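Local structure of universal stress protein MT1672 (Mycobacterium tuberculosis, 1TQ8) at residues M31-R36 / L122-N127; A45-A50 / E88-A93. The protein is of unknown precise function but, as a member of the universal stress protein A family, probably takes part in the response to cellular stress. All blocks are in the same frame, centred on the assembly; numbering follows the deposited sequence.

Interaction 1 (M31-R36 / L122-N127); sequences MRAVDR and LLVVGN
Val124 lies against Ala33 of the helix. Its CG1 branch, anti to the backbone N (chi1 -177°), ends 3.8 Å from the carbonyl oxygen Ala33 O. The same CG1 is 4.2 Å from the methyl Ala33 CB, so one branch grazes both the backbone and the side chain of a single helical residue. A beta-branched valine suits this place: it is at home in an extended strand, and its short, broad side chain fills the layer between helix and sheet, where it also meets Ala37 of the same helix and Val20 and Val22 of the neighbouring strand. At Val125 the side chain points away from the helix, to Leu137 of a third subunit, and the backbone is what Ala33 meets, with Ala33 CB 3.7 Å from Val125 C. The strand belongs to the parallel alpha/beta sheet of the universal stress protein fold. Helix segment 31-36 packs on one face of it, its direction 146° from that of strand 122-126, and the two axes come within 6.8 Å. Residues 122-126 pair with strand 19-23 and also, in a parallel ladder, with a strand of a second subunit, so the sheet continues across the interface. Gly126 is where the two backbones draw nearest, its CA 4.9 Å from Ala33 CA. Having no side chain, this glycine presents bare backbone on which the alanine methyl rests, Ala33 CB sitting 3.5 Å from Gly126 N.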
loop_
_atom_site.group_PDB
_atom_site.type_symbol
_atom_site.label_atom_id
_atom_site.label_comp_id
_atom_site.label_asym_id
_atom_site.label_seq_id
_atom_site.Cartn_x
_atom_site.Cartn_y
_atom_site.Cartn_z
HETATM N N MSE A 31 1.427 -20.058 -9.497
HETATM C CA MSE A 31 1.936 -21.410 -9.320
HETATM C C MSE A 31 3.261 -21.418 -8.565
HETATM O O MSE A 31 3.542 -22.353 -7.819
HETATM C CB MSE A 31 2.052 -22.133 -10.668
HETATM C CG MSE A 31 0.691 -22.407 -11.319
HETATM SE SE MSE A 31 -0.637 -23.212 -10.106
HETATM C CE MSE A 31 -0.298 -25.070 -10.518
ATOM N N ARG A 32 4.073 -20.382 -8.735
ATOM C CA ARG A 32 5.327 -20.333 -7.998
ATOM C C ARG A 32 5.013 -20.114 -6.525
ATOM O O ARG A 32 5.749 -20.573 -5.659
ATOM C CB ARG A 32 6.234 -19.205 -8.495
ATOM C CG ARG A 32 6.772 -19.412 -9.886
ATOM C CD ARG A 32 7.781 -18.341 -10.240
ATOM N NE ARG A 32 8.428 -18.606 -11.526
ATOM C CZ ARG A 32 9.174 -19.681 -11.787
ATOM N NH1 ARG A 32 9.374 -20.605 -10.853
ATOM N NH2 ARG A 32 9.727 -19.834 -12.986
ATOM N N ALA A 33 3.918 -19.417 -6.236
ATOM C CA ALA A 33 3.557 -19.173 -4.841
ATOM C C ALA A 33 3.000 -20.464 -4.246
ATOM O O ALA A 33 3.101 -20.705 -3.043
ATOM C CB ALA A 33 2.530 -18.044 -4.738
ATOM N N VAL A 34 2.411 -21.292 -5.101
ATOM C CA VAL A 34 1.872 -22.567 -4.662
ATOM C C VAL A 34 3.048 -23.466 -4.279
ATOM O O VAL A 34 3.032 -24.095 -3.225
ATOM C CB VAL A 34 1.046 -23.227 -5.781
ATOM C CG1 VAL A 34 0.658 -24.637 -5.386
ATOM C CG2 VAL A 34 -0.200 -22.397 -6.056
ATOM N N ASP A 35 4.072 -23.509 -5.129
ATOM C CA ASP A 35 5.249 -24.325 -4.855
ATOM C C ASP A 35 5.886 -23.892 -3.539
ATOM O O ASP A 35 6.224 -24.729 -2.701
ATOM C CB ASP A 35 6.297 -24.211 -5.974
ATOM C CG ASP A 35 5.830 -24.812 -7.297
ATOM O OD1 ASP A 35 5.276 -25.932 -7.303
ATOM O OD2 ASP A 35 6.035 -24.168 -8.347
ATOM N N ARG A 36 6.051 -22.588 -3.346
ATOM C CA ARG A 36 6.659 -22.109 -2.111
ATOM C C ARG A 36 5.785 -22.433 -0.906
ATOM O O ARG A 36 6.297 -22.821 0.139
ATOM C CB ARG A 36 6.917 -20.602 -2.183
ATOM C CG ARG A 36 7.377 -19.986 -0.863
ATOM C CD ARG A 36 8.676 -20.613 -0.365
ATOM N NE ARG A 36 9.743 -20.474 -1.349
ATOM C CZ ARG A 36 10.947 -21.021 -1.230
ATOM N NH1 ARG A 36 11.242 -21.750 -0.161
ATOM N NH2 ARG A 36 11.856 -20.847 -2.187
ATOM N N LEU A 122 -0.427 -18.411 8.256
ATOM C CA LEU A 122 0.372 -17.872 7.169
ATOM C C LEU A 122 -0.417 -17.764 5.863
ATOM O O LEU A 122 -0.984 -18.754 5.394
ATOM C CB LEU A 122 1.602 -18.758 6.938
ATOM C CG LEU A 122 2.398 -18.447 5.665
ATOM C CD1 LEU A 122 2.971 -17.043 5.805
ATOM C CD2 LEU A 122 3.525 -19.464 5.449
ATOM N N LEU A 123 -0.461 -16.568 5.281
ATOM C CA LEU A 123 -1.144 -16.380 4.006
ATOM C C LEU A 123 -0.060 -16.149 2.963
ATOM O O LEU A 123 0.899 -15.417 3.203
ATOM C CB LEU A 123 -2.081 -15.177 4.042
ATOM C CG LEU A 123 -3.131 -15.182 5.145
ATOM C CD1 LEU A 123 -3.980 -13.946 4.979
ATOM C CD2 LEU A 123 -3.989 -16.447 5.087
ATOM N N VAL A 124 -0.225 -16.767 1.803
ATOM C CA VAL A 124 0.753 -16.669 0.740
ATOM C C VAL A 124 0.135 -16.281 -0.596
ATOM O O VAL A 124 -0.891 -16.838 -0.990
ATOM C CB VAL A 124 1.433 -18.035 0.517
ATOM C CG1 VAL A 124 2.503 -17.913 -0.544
ATOM C CG2 VAL A 124 1.990 -18.571 1.821
ATOM N N VAL A 125 0.765 -15.344 -1.302
ATOM C CA VAL A 125 0.298 -14.966 -2.631
ATOM C C VAL A 125 1.484 -14.682 -3.528
ATOM O O VAL A 125 2.569 -14.355 -3.059
ATOM C CB VAL A 125 -0.610 -13.709 -2.620
ATOM C CG1 VAL A 125 -1.873 -13.986 -1.804
ATOM C CG2 VAL A 125 0.143 -12.503 -2.054
ATOM N N GLY A 126 1.281 -14.826 -4.826
ATOM C CA GLY A 126 2.352 -14.535 -5.751
ATOM C C GLY A 126 2.229 -13.056 -6.058
ATOM O O GLY A 126 1.113 -12.534 -6.161
ATOM N N ASN A 127 3.360 -12.375 -6.195
ATOM C CA ASN A 127 3.364 -10.944 -6.474
ATOM C C ASN A 127 2.755 -10.711 -7.838
ATOM O O ASN A 127 2.824 -11.567 -8.711
ATOM C CB ASN A 127 4.800 -10.412 -6.464
ATOM C CG ASN A 127 4.875 -8.903 -6.259
ATOM O OD1 ASN A 127 3.861 -8.206 -6.305
ATOM N ND2 ASN A 127 6.090 -8.395 -6.031
#

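Interaction 2 (A45-A50 / E88-A93); sequences AKLIIA and ERAHNA
Apolar contact alone joins the two segments, and it gathers on a single methyl group. Ala90 CB, directed from the helix toward the strand, is met by the ends of two strand side chains, Leu47 CD2 at 3.7 Å and Ile49 CD1 at 4.1 Å. The two lie two residues apart on the strand and therefore project from the same face of the sheet. Leu47 sends its CG anti to the backbone N (chi1 178°), and from there the CD2 branch reaches the alanine. Ile49 is turned differently: CG1 stands beside the backbone N and anti to the carbonyl carbon, with CD1 continuing the extended chain (chi2 -176°) to the helix. Long aliphatic side chains suit the strand because the backbones stay well apart, 8.5 Å between Leu47 CA and Ala90 CA, and the reach has to come from the leucine and isoleucine. Alanine suits the helix for the complementary reason, as its short methyl is met by both side-chain ends close to the helix backbone.

The charged groups find their partners outside the two segments. Arg89 leads away from the strand toward helix 28-41, and Lys46 forms a salt bridge with Glu118.

The touching residues are buried in the layer between sheet and helices. Strand 46-52 runs in the sheet between 19-23 and 97-103, hydrogen-bonded to both, as expected of the parallel alpha/beta fold of this family. Leu47 also packs on Ala37 and Ala41 of helix 28-41 and on Val98, so it touches both helices 28-41 and 79-91, which pack against each other on this face of the sheet.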
loop_
_atom_site.group_PDB
_atom_site.type_symbol
_atom_site.label_atom_id
_atom_site.label_comp_id
_atom_site.label_asym_id
_atom_site.label_seq_id
_atom_site.Cartn_x
_atom_site.Cartn_y
_atom_site.Cartn_z
ATOM N N ALA A 45 1.940 -29.943 7.924
ATOM C CA ALA A 45 1.036 -28.806 7.967
ATOM C C ALA A 45 -0.065 -28.918 6.931
ATOM O O ALA A 45 0.081 -29.600 5.915
ATOM C CB ALA A 45 1.811 -27.508 7.763
ATOM N N LYS A 46 -1.171 -28.243 7.208
ATOM C CA LYS A 46 -2.313 -28.222 6.308
ATOM C C LYS A 46 -2.147 -27.071 5.312
ATOM O O LYS A 46 -1.792 -25.954 5.691
ATOM C CB LYS A 46 -3.608 -28.051 7.113
ATOM C CG LYS A 46 -4.853 -27.839 6.260
ATOM C CD LYS A 46 -6.144 -28.204 6.999
ATOM C CE LYS A 46 -6.310 -27.445 8.308
ATOM N NZ LYS A 46 -7.580 -27.819 9.002
ATOM N N LEU A 47 -2.386 -27.365 4.038
ATOM C CA LEU A 47 -2.284 -26.380 2.964
ATOM C C LEU A 47 -3.642 -26.164 2.308
ATOM O O LEU A 47 -4.206 -27.090 1.731
ATOM C CB LEU A 47 -1.304 -26.848 1.885
ATOM C CG LEU A 47 -1.173 -25.888 0.698
ATOM C CD1 LEU A 47 -0.653 -24.543 1.191
ATOM C CD2 LEU A 47 -0.230 -26.457 -0.350
ATOM N N ILE A 48 -4.170 -24.948 2.391
ATOM C CA ILE A 48 -5.452 -24.652 1.768
ATOM C C ILE A 48 -5.186 -23.790 0.554
ATOM O O ILE A 48 -4.575 -22.730 0.672
ATOM C CB ILE A 48 -6.375 -23.888 2.721
ATOM C CG1 ILE A 48 -6.631 -24.725 3.966
ATOM C CG2 ILE A 48 -7.688 -23.574 2.032
ATOM C CD1 ILE A 48 -7.458 -24.021 5.017
ATOM N N ILE A 49 -5.623 -24.254 -0.612
ATOM C CA ILE A 49 -5.421 -23.504 -1.845
ATOM C C ILE A 49 -6.692 -22.782 -2.231
ATOM O O ILE A 49 -7.731 -23.412 -2.438
ATOM C CB ILE A 49 -5.049 -24.397 -3.019
ATOM C CG1 ILE A 49 -3.807 -25.221 -2.685
ATOM C CG2 ILE A 49 -4.789 -23.527 -4.253
ATOM C CD1 ILE A 49 -3.318 -26.062 -3.861
ATOM N N ALA A 50 -6.604 -21.462 -2.350
ATOM C CA ALA A 50 -7.772 -20.657 -2.687
ATOM C C ALA A 50 -7.664 -19.937 -4.018
ATOM O O ALA A 50 -6.566 -19.608 -4.477
ATOM C CB ALA A 50 -8.034 -19.624 -1.572
ATOM N N GLU A 88 -2.534 -30.515 -7.567
ATOM C CA GLU A 88 -1.573 -31.481 -8.103
ATOM C C GLU A 88 -0.153 -30.973 -7.957
ATOM O O GLU A 88 0.753 -31.723 -7.594
ATOM C CB GLU A 88 -1.851 -31.787 -9.581
ATOM C CG GLU A 88 -3.164 -32.522 -9.823
ATOM C CD GLU A 88 -3.133 -33.984 -9.368
ATOM O OE1 GLU A 88 -2.668 -34.263 -8.235
ATOM O OE2 GLU A 88 -3.591 -34.856 -10.143
ATOM N N ARG A 89 0.049 -29.693 -8.232
ATOM C CA ARG A 89 1.383 -29.142 -8.117
ATOM C C ARG A 89 1.824 -29.076 -6.658
ATOM O O ARG A 89 2.992 -29.299 -6.353
ATOM C CB ARG A 89 1.445 -27.763 -8.769
ATOM C CG ARG A 89 2.840 -27.183 -8.798
ATOM C CD ARG A 89 3.033 -26.272 -9.983
ATOM N NE ARG A 89 4.409 -25.796 -10.052
ATOM C CZ ARG A 89 4.906 -25.098 -11.067
ATOM N NH1 ARG A 89 4.137 -24.795 -12.108
ATOM N NH2 ARG A 89 6.169 -24.700 -11.042
ATOM N N ALA A 90 0.900 -28.786 -5.751
ATOM C CA ALA A 90 1.267 -28.730 -4.338
ATOM C C ALA A 90 1.837 -30.085 -3.907
ATOM O O ALA A 90 2.889 -30.148 -3.265
ATOM C CB ALA A 90 0.055 -28.364 -3.472
ATOM N N HIS A 91 1.145 -31.166 -4.264
ATOM C CA HIS A 91 1.609 -32.510 -3.914
ATOM C C HIS A 91 3.022 -32.752 -4.459
ATOM O O HIS A 91 3.920 -33.124 -3.709
ATOM C CB HIS A 91 0.633 -33.570 -4.449
ATOM C CG HIS A 91 -0.639 -33.678 -3.656
ATOM N ND1 HIS A 91 -1.854 -33.993 -4.230
ATOM C CD2 HIS A 91 -0.882 -33.514 -2.333
ATOM C CE1 HIS A 91 -2.790 -34.015 -3.297
ATOM N NE2 HIS A 91 -2.227 -33.728 -2.136
ATOM N N ASN A 92 3.228 -32.509 -5.748
ATOM C CA ASN A 92 4.544 -32.715 -6.336
ATOM C C ASN A 92 5.617 -31.871 -5.679
ATOM O O ASN A 92 6.796 -32.013 -5.985
ATOM C CB ASN A 92 4.523 -32.417 -7.833
ATOM C CG ASN A 92 3.509 -33.256 -8.569
ATOM O OD1 ASN A 92 3.100 -34.314 -8.085
ATOM N ND2 ASN A 92 3.105 -32.801 -9.752
ATOM N N ALA A 93 5.217 -30.981 -4.783
ATOM C CA ALA A 93 6.189 -30.137 -4.110
ATOM C C ALA A 93 6.395 -30.600 -2.675
ATOM O O ALA A 93 7.020 -29.905 -1.875
ATOM C CB ALA A 93 5.737 -28.694 -4.141
#

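How the interactions relate
From the N terminus, strand 19-23 leads into helix 28-41, which supplies residues 31-36, and the chain then returns to the sheet as strand 46-52, the home of 45-50. Interaction 2 closes a loop of 37 residues when helix 79-91 comes back onto that strand. Interaction 1 closes later, at strand 122-126, and its 85-residue loop encloses the whole of interaction 2. Their centres are about 10 Å apart, and both fasten helices to one sheet, toward its 122-126 edge in the first case and next to strand 97-103 in the second. The helices meet directly through the salt bridge of Asp35 OD2 with Arg89 NH2 (2.7 Å) and packing of Met31 CE on Arg89 CD.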